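Local coordinates for alpha,alpha-trehalose-phosphate synthase (UDP-forming) (Burkholderia multivorans, PDB 5UOF), which belongs to the family 20 glycosyltransferases, enzymes of the GT-B clan built from two Rossmann-like domains that face each other across a cleft, at residues 233-238 against 374-379. Residues are numbered along the deposited sequence; the frame is centred on the assembly and turned at random.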
ATOM      1  N   TYR A 233     -10.646  19.349   3.396  1.00 15.96           N
ATOM      2  CA  TYR A 233     -10.708  20.685   2.790  1.00 13.89           C
ATOM      3  C   TYR A 233     -10.029  20.590   1.430  1.00 11.79           C
ATOM      4  O   TYR A 233      -8.863  20.978   1.288  1.00 13.49           O
ATOM      5  CB  TYR A 233     -10.000  21.745   3.648  1.00 16.03           C
ATOM      6  CG  TYR A 233     -10.339  21.770   5.127  1.00 18.31           C
ATOM      7  CD1 TYR A 233      -9.771  20.860   6.007  1.00 14.65           C
ATOM      8  CD2 TYR A 233     -11.185  22.741   5.655  1.00 16.66           C
ATOM      9  CE1 TYR A 233     -10.069  20.889   7.363  1.00 14.21           C
ATOM     10  CE2 TYR A 233     -11.483  22.790   7.010  1.00 16.04           C
ATOM     11  CZ  TYR A 233     -10.915  21.858   7.859  1.00 17.76           C
ATOM     12  OH  TYR A 233     -11.200  21.884   9.199  1.00 19.20           O
ATOM     13  N   PRO A 234     -10.695  20.012   0.427  1.00 12.43           N
ATOM     14  CA  PRO A 234     -10.052  19.850  -0.891  1.00 12.32           C
ATOM     15  C   PRO A 234      -9.658  21.195  -1.493  1.00 15.07           C
ATOM     16  O   PRO A 234     -10.467  22.117  -1.567  1.00 18.42           O
ATOM     17  CB  PRO A 234     -11.133  19.150  -1.728  1.00 15.75           C
ATOM     18  CG  PRO A 234     -12.426  19.346  -0.980  1.00 16.77           C
ATOM     19  CD  PRO A 234     -12.028  19.392   0.476  1.00 14.56           C
ATOM     20  N   ILE A 235      -8.403  21.301  -1.923  1.00 11.77           N
ATOM     21  CA  ILE A 235      -7.877  22.556  -2.461  1.00 12.26           C
ATOM     22  C   ILE A 235      -8.359  22.733  -3.895  1.00 16.16           C
ATOM     23  O   ILE A 235      -8.176  21.846  -4.740  1.00 13.63           O
ATOM     24  CB  ILE A 235      -6.341  22.576  -2.400  1.00 15.82           C
ATOM     25  CG1 ILE A 235      -5.859  22.576  -0.950  1.00 17.01           C
ATOM     26  CG2 ILE A 235      -5.789  23.802  -3.138  1.00 19.45           C
ATOM     27  CD1 ILE A 235      -4.340  22.746  -0.807  1.00 15.75           C
ATOM     28  N   GLY A 236      -8.941  23.898  -4.186  1.00 15.82           N
ATOM     29  CA  GLY A 236      -9.403  24.214  -5.514  1.00 13.67           C
ATOM     30  C   GLY A 236      -8.568  25.284  -6.185  1.00 15.87           C
ATOM     31  O   GLY A 236      -7.429  25.574  -5.787  1.00 16.46           O
ATOM     32  N   VAL A 237      -9.146  25.888  -7.223  1.00 15.30           N
ATOM     33  CA  VAL A 237      -8.481  26.921  -8.010  1.00 12.02           C
ATOM     34  C   VAL A 237      -9.452  28.082  -8.170  1.00 12.82           C
ATOM     35  O   VAL A 237     -10.535  28.081  -7.575  1.00 15.23           O
ATOM     36  CB  VAL A 237      -8.034  26.388  -9.382  1.00 15.86           C
ATOM     37  CG1 VAL A 237      -7.071  25.218  -9.211  1.00 15.26           C
ATOM     38  CG2 VAL A 237      -9.251  25.972 -10.214  1.00 11.32           C
ATOM     39  N   TYR A 238      -9.075  29.092  -8.953  1.00 13.32           N
ATOM     40  CA  TYR A 238     -10.018  30.139  -9.345  1.00 14.23           C
ATOM     41  C   TYR A 238     -10.319  29.952 -10.824  1.00 14.36           C
ATOM     42  O   TYR A 238      -9.602  30.483 -11.683  1.00 13.78           O
ATOM     43  CB  TYR A 238      -9.466  31.540  -9.065  1.00 17.01           C
ATOM     44  CG  TYR A 238      -9.397  31.879  -7.588  1.00 16.94           C
ATOM     45  CD1 TYR A 238     -10.553  31.978  -6.825  1.00 23.01           C
ATOM     46  CD2 TYR A 238      -8.180  32.134  -6.971  1.00 20.38           C
ATOM     47  CE1 TYR A 238     -10.501  32.305  -5.473  1.00 25.01           C
ATOM     48  CE2 TYR A 238      -8.118  32.459  -5.625  1.00 20.98           C
ATOM     49  CZ  TYR A 238      -9.282  32.545  -4.881  1.00 25.93           C
ATOM     50  OH  TYR A 238      -9.235  32.880  -3.537  1.00 28.62           O
ATOM     51  N   MET A 374      -4.254  15.513  -4.610  1.00  9.00           N
ATOM     52  CA  MET A 374      -5.327  16.278  -5.234  1.00 10.53           C
ATOM     53  C   MET A 374      -5.120  16.303  -6.741  1.00 12.19           C
ATOM     54  O   MET A 374      -5.868  15.655  -7.477  1.00 12.77           O
ATOM     55  CB  MET A 374      -5.389  17.698  -4.636  1.00 12.24           C
ATOM     56  CG  MET A 374      -6.456  18.613  -5.262  1.00 15.27           C
ATOM     57  SD  MET A 374      -8.112  17.880  -5.240  1.00 13.02           S
ATOM     58  CE  MET A 374      -8.355  17.558  -3.486  1.00 12.55           C
ATOM     59  N   ASN A 375      -4.074  17.015  -7.178  1.00 12.90           N
ATOM     60  CA  ASN A 375      -3.663  17.281  -8.556  1.00  8.63           C
ATOM     61  C   ASN A 375      -4.364  18.526  -9.080  1.00 12.12           C
ATOM     62  O   ASN A 375      -5.496  18.467  -9.578  1.00 11.68           O
ATOM     63  CB  ASN A 375      -3.895  16.107  -9.512  1.00 11.96           C
ATOM     64  CG  ASN A 375      -3.110  16.275 -10.785  1.00 12.79           C
ATOM     65  OD1 ASN A 375      -3.408  17.161 -11.580  1.00 16.02           O
ATOM     66  ND2 ASN A 375      -2.068  15.471 -10.962  1.00 12.42           N
ATOM     67  N   LEU A 376      -3.678  19.664  -8.979  1.00 10.85           N
ATOM     68  CA  LEU A 376      -4.248  20.915  -9.459  1.00 12.14           C
ATOM     69  C   LEU A 376      -4.152  21.062 -10.973  1.00 13.69           C
ATOM     70  O   LEU A 376      -4.940  21.814 -11.558  1.00 13.36           O
ATOM     71  CB  LEU A 376      -3.568  22.098  -8.758  1.00 13.58           C
ATOM     72  CG  LEU A 376      -3.768  22.110  -7.232  1.00 14.36           C
ATOM     73  CD1 LEU A 376      -2.925  23.197  -6.584  1.00 20.94           C
ATOM     74  CD2 LEU A 376      -5.241  22.283  -6.864  1.00 17.23           C
ATOM     75  N   VAL A 377      -3.231  20.353 -11.627  1.00 11.45           N
ATOM     76  CA  VAL A 377      -3.210  20.381 -13.091  1.00 10.80           C
ATOM     77  C   VAL A 377      -4.547  19.912 -13.654  1.00 12.32           C
ATOM     78  O   VAL A 377      -5.056  20.490 -14.617  1.00 12.16           O
ATOM     79  CB  VAL A 377      -2.027  19.556 -13.638  1.00 14.78           C
ATOM     80  CG1 VAL A 377      -2.234  19.207 -15.107  1.00 13.67           C
ATOM     81  CG2 VAL A 377      -0.725  20.333 -13.453  1.00 20.63           C
ATOM     82  N   ALA A 378      -5.157  18.880 -13.051  1.00  8.93           N
ATOM     83  CA  ALA A 378      -6.467  18.436 -13.537  1.00 10.85           C
ATOM     84  C   ALA A 378      -7.501  19.560 -13.463  1.00 12.00           C
ATOM     85  O   ALA A 378      -8.279  19.761 -14.401  1.00 10.91           O
ATOM     86  CB  ALA A 378      -6.939  17.213 -12.747  1.00 11.28           C
ATOM     87  N   LYS A 379      -7.503  20.325 -12.366  1.00  8.95           N
ATOM     88  CA  LYS A 379      -8.479  21.398 -12.220  1.00  7.95           C
ATOM     89  C   LYS A 379      -8.151  22.559 -13.152  1.00 12.89           C
ATOM     90  O   LYS A 379      -9.058  23.151 -13.762  1.00 12.62           O
ATOM     91  CB  LYS A 379      -8.529  21.856 -10.755  1.00 11.40           C
ATOM     92  CG  LYS A 379      -8.927  20.715  -9.791  1.00 12.73           C
ATOM     93  CD  LYS A 379      -9.241  21.215  -8.394  1.00 11.71           C
ATOM     94  CE  LYS A 379      -9.859  20.087  -7.529  1.00 12.83           C
ATOM     95  NZ  LYS A 379     -10.235  20.552  -6.146  1.00 12.29           N
TER
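Stretched out from CG to NZ, anti at each bond, the side chain of Lys379 runs from its helix to the backbone of Ile235, while two successive turns near +60° fold the Met374 chain and curl its methyl back onto Pro234. Lys379 NZ gives a hydrogen bond of 2.8 Å to Ile235 O. The ammonium stands above the carbonyl plane, 45° out of it. The same NZ forms a salt bridge with Glu404, which would balance its charge, and the carbonyl takes another of its N-H groups. Met374 CG and Leu376 CD2 pack beside that oxygen, 3.7 Å and 3.6 Å from Ile235 O. Met374 CE meets the proline ring at Pro234 CB, 3.7 Å away. Leu376 CD2 also reaches Ile235 CG2 at 4.1 Å, and Val237 CG1 rests against Lys379 CB at 4.0 Å, near the root of the lysine chain. Within 374-379, Asn375 is the N-cap: its OD1 accepts from Ala378 N at 2.9 Å, in the carbonyl plane, and its ND2 makes a hydrogen bond to OD2 of Asp372. The contact thus joins the loop after strand 226-232, in the N-terminal sheet, to the start of helix 376-384, which follows strand 364-367 of the second sheet, an interdomain junction of the two-domain GT-B fold.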